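Local coordinates for protein Aster-A (Mus musculus, PDB 6GQF) that carries cholesterol from the plasma membrane to the endoplasmic reticulum without vesicles, binding the sterol in its ASTER (VASt) domain, at residues A[36-50]-A[155-169]. Sequence-based numbering, arbitrary orientation.
Sequences DLSGRLLINSVFHMG and LARNKARLRVSSEIR
Arg163 and Asp36 meet through a bend in the arginine: with CG set beside the backbone N (chi1 -73°) and a turn at chi3 (71°), its guanidinium swings to the Asp36 carboxylate, where NH2 lies 2.5 Å from OD2 on the syn side in a salt bridge tilted from both planes. Leu41 CD1 rests over one face of that guanidinium, offset toward its rim, while Asn44 runs alongside, its amide steeply inclined to the guanidinium. A leucine in place of Arg163 would probably leave the Asp36 carboxylate without this cationic mate and the loop before strand 40-47 less firmly tied to strand 159-169. Two pairs along the ladder, Arg161 bends at chi3 in the opposite sense, and its NH1 donates to Asn44 OD1 (3.0 Å) from above the carbonyl plane, while Val46 CG2 sits 3.5 Å above the centre of its guanidinium.

Beneath these polar groups the pairing illustrates how an antiparallel ladder absorbs irregularity. Strands 40-47 and 159-169 run at 177°, yet classic beta bulges interrupt them twice: Gly39 and Arg40 both face Ser166, and Leu42 and Ile43 both face Val164, whose O accepts from Leu42 N (2.7 Å) and Ile43 N (3.1 Å). On the other face Ile43 CD1 lies against Val164 CG2, and Phe47 CE2 approaches Leu162 CD2 at 4.1 Å. The loop that leads into strand 40-47 is held too, Leu37 N donating to Ser165 OG and Ser38 OG to Glu167 OE1 (3.1 Å), a carboxylate whose OE2 Arg169 grips side-on.

Strand 40-47 is one of two edge strands of this StAR-like sterol-binding domain's curved sheet; strand 159-170 continues the pairing to strand 144-156. Arg40 forms a salt bridge with Glu191 and Ser45 a hydrogen bond with Asp198, both on helix 176-202; Ser166 hydrogen-bonds to sterol-pocket residue His148, and helix 51-58 packs on Ala160 and Leu162.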
ATOM      1  N   ASP A  36       7.457   5.568 -11.960  1.00 87.96           N
ATOM      2  CA  ASP A  36       7.466   4.486 -10.981  1.00 83.48           C
ATOM      3  C   ASP A  36       8.549   4.698  -9.922  1.00 84.79           C
ATOM      4  O   ASP A  36       9.260   5.703  -9.938  1.00 92.13           O
ATOM      5  CB  ASP A  36       7.678   3.140 -11.680  1.00 89.21           C
ATOM      6  CG  ASP A  36       6.467   2.700 -12.475  1.00 91.51           C
ATOM      7  OD1 ASP A  36       5.626   3.561 -12.811  1.00107.67           O
ATOM      8  OD2 ASP A  36       6.356   1.492 -12.768  1.00 80.30           O
ATOM      9  N   LEU A  37       8.663   3.739  -9.005  1.00 80.41           N
ATOM     10  CA  LEU A  37       9.655   3.793  -7.937  1.00 74.97           C
ATOM     11  C   LEU A  37      10.813   2.847  -8.236  1.00 72.83           C
ATOM     12  O   LEU A  37      10.634   1.813  -8.879  1.00 73.84           O
ATOM     13  CB  LEU A  37       9.014   3.441  -6.592  1.00 72.49           C
ATOM     14  CG  LEU A  37       7.947   4.414  -6.075  1.00 66.32           C
ATOM     15  CD1 LEU A  37       7.212   3.813  -4.892  1.00 65.43           C
ATOM     16  CD2 LEU A  37       8.560   5.747  -5.692  1.00 60.37           C
ATOM     17  N   SER A  38      11.997   3.210  -7.756  1.00 79.64           N
ATOM     18  CA  SER A  38      13.214   2.450  -8.013  1.00 73.97           C
ATOM     19  C   SER A  38      13.346   1.260  -7.076  1.00 72.27           C
ATOM     20  O   SER A  38      14.391   1.063  -6.455  1.00 84.76           O
ATOM     21  CB  SER A  38      14.437   3.357  -7.872  1.00 89.22           C
ATOM     22  OG  SER A  38      14.516   3.896  -6.562  1.00 87.03           O
ATOM     23  N   GLY A  39      12.280   0.472  -6.972  1.00 70.00           N
ATOM     24  CA  GLY A  39      12.278  -0.716  -6.137  1.00 72.35           C
ATOM     25  C   GLY A  39      11.803  -1.927  -6.916  1.00 67.82           C
ATOM     26  O   GLY A  39      12.622  -2.705  -7.406  1.00 72.29           O
ATOM     27  N   ARG A  40      10.484  -2.084  -7.026  1.00 59.23           N
ATOM     28  CA  ARG A  40       9.895  -3.153  -7.829  1.00 62.18           C
ATOM     29  C   ARG A  40       8.504  -2.766  -8.316  1.00 62.03           C
ATOM     30  O   ARG A  40       7.846  -1.905  -7.727  1.00 55.25           O
ATOM     31  CB  ARG A  40       9.809  -4.458  -7.033  1.00 61.22           C
ATOM     32  CG  ARG A  40      11.148  -5.045  -6.638  1.00 64.44           C
ATOM     33  CD  ARG A  40      11.000  -6.384  -5.944  1.00 62.58           C
ATOM     34  NE  ARG A  40      12.288  -6.856  -5.439  1.00 70.83           N
ATOM     35  CZ  ARG A  40      12.459  -7.978  -4.747  1.00 74.05           C
ATOM     36  NH1 ARG A  40      11.423  -8.759  -4.470  1.00 65.25           N
ATOM     37  NH2 ARG A  40      13.670  -8.320  -4.328  1.00 80.93           N
ATOM     38  N   LEU A  41       8.073  -3.410  -9.398  1.00 58.99           N
ATOM     39  CA  LEU A  41       6.723  -3.244  -9.927  1.00 61.91           C
ATOM     40  C   LEU A  41       5.862  -4.395  -9.429  1.00 59.73           C
ATOM     41  O   LEU A  41       5.989  -5.518  -9.907  1.00 65.71           O
ATOM     42  CB  LEU A  41       6.735  -3.204 -11.459  1.00 71.32           C
ATOM     43  CG  LEU A  41       5.378  -3.077 -12.161  1.00 70.81           C
ATOM     44  CD1 LEU A  41       4.732  -1.728 -11.870  1.00 62.49           C
ATOM     45  CD2 LEU A  41       5.535  -3.286 -13.658  1.00 67.41           C
ATOM     46  N   LEU A  42       4.988  -4.114  -8.469  1.00 61.74           N
ATOM     47  CA  LEU A  42       4.244  -5.165  -7.786  1.00 61.07           C
ATOM     48  C   LEU A  42       3.001  -5.574  -8.568  1.00 59.11           C
ATOM     49  O   LEU A  42       2.721  -6.763  -8.727  1.00 62.55           O
ATOM     50  CB  LEU A  42       3.848  -4.710  -6.374  1.00 62.95           C
ATOM     51  CG  LEU A  42       4.950  -4.595  -5.309  1.00 59.50           C
ATOM     52  CD1 LEU A  42       5.660  -5.919  -5.098  1.00 63.04           C
ATOM     53  CD2 LEU A  42       5.963  -3.515  -5.644  1.00 61.63           C
ATOM     54  N   ILE A  43       2.264  -4.585  -9.059  1.00 57.66           N
ATOM     55  CA  ILE A  43       1.024  -4.836  -9.782  1.00 61.85           C
ATOM     56  C   ILE A  43       1.000  -4.072 -11.095  1.00 65.57           C
ATOM     57  O   ILE A  43       1.465  -2.938 -11.175  1.00 63.61           O
ATOM     58  CB  ILE A  43      -0.204  -4.438  -8.944  1.00 64.06           C
ATOM     59  CG1 ILE A  43      -0.271  -5.282  -7.669  1.00 66.66           C
ATOM     60  CG2 ILE A  43      -1.488  -4.604  -9.754  1.00 67.30           C
ATOM     61  CD1 ILE A  43      -1.305  -4.797  -6.661  1.00 64.95           C
ATOM     62  N   ASN A  44       0.455  -4.715 -12.122  1.00 76.02           N
ATOM     63  CA  ASN A  44       0.239  -4.084 -13.415  1.00 70.66           C
ATOM     64  C   ASN A  44      -0.880  -4.824 -14.142  1.00 67.48           C
ATOM     65  O   ASN A  44      -0.631  -5.604 -15.057  1.00 79.17           O
ATOM     66  CB  ASN A  44       1.526  -4.079 -14.241  1.00 68.83           C
ATOM     67  CG  ASN A  44       1.397  -3.274 -15.518  1.00 71.77           C
ATOM     68  OD1 ASN A  44       0.556  -2.384 -15.622  1.00 76.57           O
ATOM     69  ND2 ASN A  44       2.237  -3.582 -16.496  1.00 74.04           N
ATOM     70  N   SER A  45      -2.109  -4.583 -13.702  1.00 63.16           N
ATOM     71  CA  SER A  45      -3.272  -5.290 -14.212  1.00 71.59           C
ATOM     72  C   SER A  45      -4.280  -4.345 -14.853  1.00 69.03           C
ATOM     73  O   SER A  45      -4.325  -3.159 -14.534  1.00 73.21           O
ATOM     74  CB  SER A  45      -3.936  -6.068 -13.077  1.00 78.09           C
ATOM     75  OG  SER A  45      -2.998  -6.928 -12.452  1.00 88.59           O
ATOM     76  N   VAL A  46      -5.085  -4.883 -15.762  1.00 71.32           N
ATOM     77  CA  VAL A  46      -6.191  -4.136 -16.343  1.00 72.71           C
ATOM     78  C   VAL A  46      -7.497  -4.767 -15.886  1.00 68.63           C
ATOM     79  O   VAL A  46      -7.694  -5.974 -16.013  1.00 70.21           O
ATOM     80  CB  VAL A  46      -6.125  -4.107 -17.884  1.00 75.50           C
ATOM     81  CG1 VAL A  46      -7.330  -3.373 -18.452  1.00 78.04           C
ATOM     82  CG2 VAL A  46      -4.836  -3.435 -18.353  1.00 75.72           C
ATOM     83  N   PHE A  47      -8.374  -3.935 -15.338  1.00 72.66           N
ATOM     84  CA  PHE A  47      -9.657  -4.389 -14.825  1.00 76.97           C
ATOM     85  C   PHE A  47     -10.795  -3.793 -15.631  1.00 80.38           C
ATOM     86  O   PHE A  47     -10.683  -2.685 -16.156  1.00 82.85           O
ATOM     87  CB  PHE A  47      -9.805  -4.013 -13.351  1.00 79.11           C
ATOM     88  CG  PHE A  47      -8.820  -4.701 -12.457  1.00 75.11           C
ATOM     89  CD1 PHE A  47      -9.093  -5.957 -11.948  1.00 68.28           C
ATOM     90  CD2 PHE A  47      -7.618  -4.096 -12.134  1.00 75.05           C
ATOM     91  CE1 PHE A  47      -8.191  -6.596 -11.131  1.00 71.79           C
ATOM     92  CE2 PHE A  47      -6.710  -4.731 -11.318  1.00 72.62           C
ATOM     93  CZ  PHE A  47      -6.995  -5.982 -10.815  1.00 75.00           C
ATOM     94  N   HIS A  48     -11.893  -4.536 -15.718  1.00 83.04           N
ATOM     95  CA  HIS A  48     -13.091  -4.060 -16.395  1.00 91.16           C
ATOM     96  C   HIS A  48     -13.996  -3.330 -15.405  1.00 93.27           C
ATOM     97  O   HIS A  48     -15.217  -3.488 -15.418  1.00100.84           O
ATOM     98  CB  HIS A  48     -13.830  -5.224 -17.059  1.00 90.09           C
ATOM     99  CG  HIS A  48     -13.192  -5.696 -18.328  1.00 92.11           C
ATOM    100  ND1 HIS A  48     -12.947  -7.028 -18.589  1.00 94.14           N
ATOM    101  CD2 HIS A  48     -12.751  -5.014 -19.412  1.00 97.76           C
ATOM    102  CE1 HIS A  48     -12.382  -7.144 -19.778  1.00 95.54           C
ATOM    103  NE2 HIS A  48     -12.251  -5.938 -20.297  1.00 98.61           N
ATOM    104  N   MET A  49     -13.370  -2.535 -14.544  1.00 87.01           N
ATOM    105  CA  MET A  49     -14.078  -1.648 -13.636  1.00 87.21           C
ATOM    106  C   MET A  49     -13.655  -0.229 -13.958  1.00 85.38           C
ATOM    107  O   MET A  49     -12.515   0.006 -14.358  1.00 88.84           O
ATOM    108  CB  MET A  49     -13.771  -1.998 -12.179  1.00 85.59           C
ATOM    109  CG  MET A  49     -14.293  -3.365 -11.764  1.00 95.59           C
ATOM    110  SD  MET A  49     -13.746  -3.896 -10.131  1.00 99.12           S
ATOM    111  CE  MET A  49     -12.016  -4.233 -10.455  1.00 86.82           C
ATOM    112  N   GLY A  50     -14.577   0.715 -13.810  1.00 86.81           N
ATOM    113  CA  GLY A  50     -14.260   2.108 -14.051  1.00 89.28           C
ATOM    114  C   GLY A  50     -13.154   2.578 -13.128  1.00 85.47           C
ATOM    115  O   GLY A  50     -12.978   2.038 -12.034  1.00 81.08           O
ATOM    116  N   LEU A 155      -9.413   3.594 -19.025  1.00 78.89           N
ATOM    117  CA  LEU A 155      -9.212   3.086 -20.381  1.00 88.10           C
ATOM    118  C   LEU A 155     -10.499   3.168 -21.205  1.00 91.49           C
ATOM    119  O   LEU A 155     -10.469   3.520 -22.386  1.00 87.84           O
ATOM    120  CB  LEU A 155      -8.712   1.638 -20.338  1.00 84.73           C
ATOM    121  CG  LEU A 155      -7.331   1.388 -19.722  1.00 78.33           C
ATOM    122  CD1 LEU A 155      -7.021  -0.098 -19.728  1.00 80.16           C
ATOM    123  CD2 LEU A 155      -6.241   2.154 -20.451  1.00 69.18           C
ATOM    124  N   ALA A 156     -11.622   2.829 -20.580  1.00 94.88           N
ATOM    125  CA  ALA A 156     -12.925   2.932 -21.225  1.00 92.93           C
ATOM    126  C   ALA A 156     -14.007   3.212 -20.190  1.00 98.16           C
ATOM    127  O   ALA A 156     -13.710   3.433 -19.014  1.00104.92           O
ATOM    128  CB  ALA A 156     -13.245   1.661 -21.991  1.00 94.82           C
ATOM    129  N   ARG A 157     -15.257   3.200 -20.642  1.00 94.21           N
ATOM    130  CA  ARG A 157     -16.410   3.443 -19.782  1.00 98.83           C
ATOM    131  C   ARG A 157     -16.326   2.616 -18.495  1.00 99.93           C
ATOM    132  O   ARG A 157     -16.425   3.157 -17.392  1.00 94.91           O
ATOM    133  CB  ARG A 157     -17.698   3.134 -20.557  1.00104.56           C
ATOM    134  CG  ARG A 157     -18.986   3.188 -19.748  1.00108.01           C
ATOM    135  CD  ARG A 157     -19.250   4.567 -19.173  1.00107.94           C
ATOM    136  NE  ARG A 157     -20.531   4.614 -18.472  1.00110.11           N
ATOM    137  CZ  ARG A 157     -20.717   4.244 -17.207  1.00117.00           C
ATOM    138  NH1 ARG A 157     -19.706   3.790 -16.474  1.00114.14           N
ATOM    139  NH2 ARG A 157     -21.927   4.327 -16.671  1.00115.83           N
ATOM    140  N   ASN A 158     -16.123   1.309 -18.652  1.00100.25           N
ATOM    141  CA  ASN A 158     -15.939   0.396 -17.523  1.00 97.50           C
ATOM    142  C   ASN A 158     -14.654  -0.406 -17.693  1.00 97.42           C
ATOM    143  O   ASN A 158     -14.681  -1.631 -17.820  1.00 94.69           O
ATOM    144  CB  ASN A 158     -17.137  -0.551 -17.386  1.00 98.70           C
ATOM    145  CG  ASN A 158     -18.320   0.098 -16.693  1.00104.96           C
ATOM    146  OD1 ASN A 158     -19.104   0.818 -17.311  1.00105.86           O
ATOM    147  ND2 ASN A 158     -18.459  -0.163 -15.399  1.00106.98           N
ATOM    148  N   LYS A 159     -13.526   0.296 -17.703  1.00 96.43           N
ATOM    149  CA  LYS A 159     -12.232  -0.344 -17.901  1.00 93.77           C
ATOM    150  C   LYS A 159     -11.101   0.593 -17.490  1.00 88.66           C
ATOM    151  O   LYS A 159     -11.042   1.736 -17.942  1.00 84.93           O
ATOM    152  CB  LYS A 159     -12.069  -0.762 -19.364  1.00 92.57           C
ATOM    153  CG  LYS A 159     -10.791  -1.522 -19.679  1.00 89.56           C
ATOM    154  CD  LYS A 159     -10.706  -1.832 -21.166  1.00 87.06           C
ATOM    155  CE  LYS A 159      -9.363  -2.435 -21.545  1.00 88.44           C
ATOM    156  NZ  LYS A 159      -9.248  -2.649 -23.011  1.00 87.65           N
ATOM    157  N   ALA A 160     -10.208   0.103 -16.633  1.00 81.44           N
ATOM    158  CA  ALA A 160      -9.080   0.902 -16.164  1.00 81.05           C
ATOM    159  C   ALA A 160      -7.878   0.026 -15.829  1.00 79.06           C
ATOM    160  O   ALA A 160      -8.022  -1.171 -15.567  1.00 79.54           O
ATOM    161  CB  ALA A 160      -9.483   1.722 -14.951  1.00 81.65           C
ATOM    162  N   ARG A 161      -6.695   0.637 -15.843  1.00 74.90           N
ATOM    163  CA  ARG A 161      -5.459  -0.051 -15.485  1.00 76.65           C
ATOM    164  C   ARG A 161      -5.057   0.300 -14.057  1.00 79.21           C
ATOM    165  O   ARG A 161      -5.391   1.374 -13.554  1.00 82.61           O
ATOM    166  CB  ARG A 161      -4.329   0.314 -16.454  1.00 70.43           C
ATOM    167  CG  ARG A 161      -2.971  -0.290 -16.084  1.00 68.91           C
ATOM    168  CD  ARG A 161      -1.885   0.107 -17.066  1.00 75.23           C
ATOM    169  NE  ARG A 161      -2.152  -0.387 -18.416  1.00 90.10           N
ATOM    170  CZ  ARG A 161      -1.789  -1.582 -18.877  1.00 85.06           C
ATOM    171  NH1 ARG A 161      -1.137  -2.444 -18.104  1.00 79.03           N
ATOM    172  NH2 ARG A 161      -2.086  -1.919 -20.124  1.00 90.23           N
ATOM    173  N   LEU A 162      -4.341  -0.616 -13.412  1.00 74.02           N
ATOM    174  CA  LEU A 162      -3.804  -0.391 -12.075  1.00 71.14           C
ATOM    175  C   LEU A 162      -2.315  -0.736 -12.042  1.00 68.91           C
ATOM    176  O   LEU A 162      -1.921  -1.841 -12.418  1.00 70.80           O
ATOM    177  CB  LEU A 162      -4.574  -1.223 -11.043  1.00 70.81           C
ATOM    178  CG  LEU A 162      -4.109  -1.157  -9.584  1.00 64.38           C
ATOM    179  CD1 LEU A 162      -4.177   0.249  -9.039  1.00 65.64           C
ATOM    180  CD2 LEU A 162      -4.951  -2.075  -8.722  1.00 68.00           C
ATOM    181  N   ARG A 163      -1.494   0.221 -11.615  1.00 64.38           N
ATOM    182  CA  ARG A 163      -0.068  -0.010 -11.401  1.00 65.73           C
ATOM    183  C   ARG A 163       0.309   0.260  -9.946  1.00 66.90           C
ATOM    184  O   ARG A 163      -0.154   1.230  -9.346  1.00 66.67           O
ATOM    185  CB  ARG A 163       0.778   0.870 -12.326  1.00 61.90           C
ATOM    186  CG  ARG A 163       0.771   0.437 -13.771  1.00 72.46           C
ATOM    187  CD  ARG A 163       1.476   1.451 -14.657  1.00 80.11           C
ATOM    188  NE  ARG A 163       2.925   1.479 -14.457  1.00 84.23           N
ATOM    189  CZ  ARG A 163       3.790   0.663 -15.057  1.00 86.97           C
ATOM    190  NH1 ARG A 163       3.367  -0.277 -15.896  1.00 82.36           N
ATOM    191  NH2 ARG A 163       5.087   0.778 -14.811  1.00 79.28           N
ATOM    192  N   VAL A 164       1.147  -0.606  -9.385  1.00 63.86           N
ATOM    193  CA  VAL A 164       1.690  -0.389  -8.052  1.00 54.23           C
ATOM    194  C   VAL A 164       3.174  -0.719  -8.022  1.00 55.22           C
ATOM    195  O   VAL A 164       3.577  -1.863  -8.233  1.00 58.27           O
ATOM    196  CB  VAL A 164       0.968  -1.234  -6.988  1.00 62.77           C
ATOM    197  CG1 VAL A 164       1.509  -0.907  -5.594  1.00 59.72           C
ATOM    198  CG2 VAL A 164      -0.536  -0.999  -7.048  1.00 65.70           C
ATOM    199  N   SER A 165       3.979   0.303  -7.767  1.00 60.24           N
ATOM    200  CA  SER A 165       5.406   0.136  -7.563  1.00 61.94           C
ATOM    201  C   SER A 165       5.730   0.515  -6.129  1.00 61.77           C
ATOM    202  O   SER A 165       4.995   1.275  -5.501  1.00 57.47           O
ATOM    203  CB  SER A 165       6.201   0.996  -8.543  1.00 61.86           C
ATOM    204  OG  SER A 165       5.824   2.355  -8.419  1.00 67.02           O
ATOM    205  N   SER A 166       6.829  -0.024  -5.615  1.00 65.09           N
ATOM    206  CA  SER A 166       7.229   0.219  -4.236  1.00 61.30           C
ATOM    207  C   SER A 166       8.730   0.430  -4.153  1.00 61.83           C
ATOM    208  O   SER A 166       9.446   0.229  -5.131  1.00 62.83           O
ATOM    209  CB  SER A 166       6.806  -0.948  -3.349  1.00 56.66           C
ATOM    210  OG  SER A 166       5.416  -1.193  -3.527  1.00 55.44           O
ATOM    211  N   GLU A 167       9.197   0.857  -2.986  1.00 59.75           N
ATOM    212  CA  GLU A 167      10.624   0.956  -2.735  1.00 62.75           C
ATOM    213  C   GLU A 167      10.886   1.016  -1.233  1.00 53.97           C
ATOM    214  O   GLU A 167      10.027   1.430  -0.456  1.00 50.23           O
ATOM    215  CB  GLU A 167      11.224   2.176  -3.448  1.00 61.02           C
ATOM    216  CG  GLU A 167      10.898   3.522  -2.824  1.00 60.39           C
ATOM    217  CD  GLU A 167      11.492   4.686  -3.611  1.00 76.85           C
ATOM    218  OE1 GLU A 167      12.106   4.437  -4.672  1.00 74.34           O
ATOM    219  OE2 GLU A 167      11.347   5.850  -3.169  1.00 73.92           O
ATOM    220  N   ILE A 168      12.077   0.576  -0.841  1.00 52.44           N
ATOM    221  CA  ILE A 168      12.514   0.620   0.548  1.00 53.47           C
ATOM    222  C   ILE A 168      13.406   1.835   0.759  1.00 49.71           C
ATOM    223  O   ILE A 168      14.304   2.098  -0.040  1.00 55.04           O
ATOM    224  CB  ILE A 168      13.274  -0.667   0.942  1.00 60.05           C
ATOM    225  CG1 ILE A 168      12.341  -1.878   0.860  1.00 50.81           C
ATOM    226  CG2 ILE A 168      13.842  -0.558   2.348  1.00 55.16           C
ATOM    227  CD1 ILE A 168      13.060  -3.187   0.771  1.00 55.52           C
ATOM    228  N   ARG A 169      13.148   2.564   1.840  1.00 55.60           N
ATOM    229  CA  ARG A 169      13.876   3.789   2.159  1.00 54.21           C
ATOM    230  C   ARG A 169      14.546   3.694   3.529  1.00 53.04           C
ATOM    231  O   ARG A 169      13.879   3.518   4.548  1.00 48.49           O
ATOM    232  CB  ARG A 169      12.932   4.991   2.123  1.00 54.14           C
ATOM    233  CG  ARG A 169      12.425   5.331   0.737  1.00 63.50           C
ATOM    234  CD  ARG A 169      11.563   6.579   0.752  1.00 63.66           C
ATOM    235  NE  ARG A 169      11.082   6.901  -0.587  1.00 64.71           N
ATOM    236  CZ  ARG A 169      10.079   7.732  -0.847  1.00 63.83           C
ATOM    237  NH1 ARG A 169       9.431   8.338   0.143  1.00 61.44           N
ATOM    238  NH2 ARG A 169       9.720   7.953  -2.103  1.00 63.88           N
TER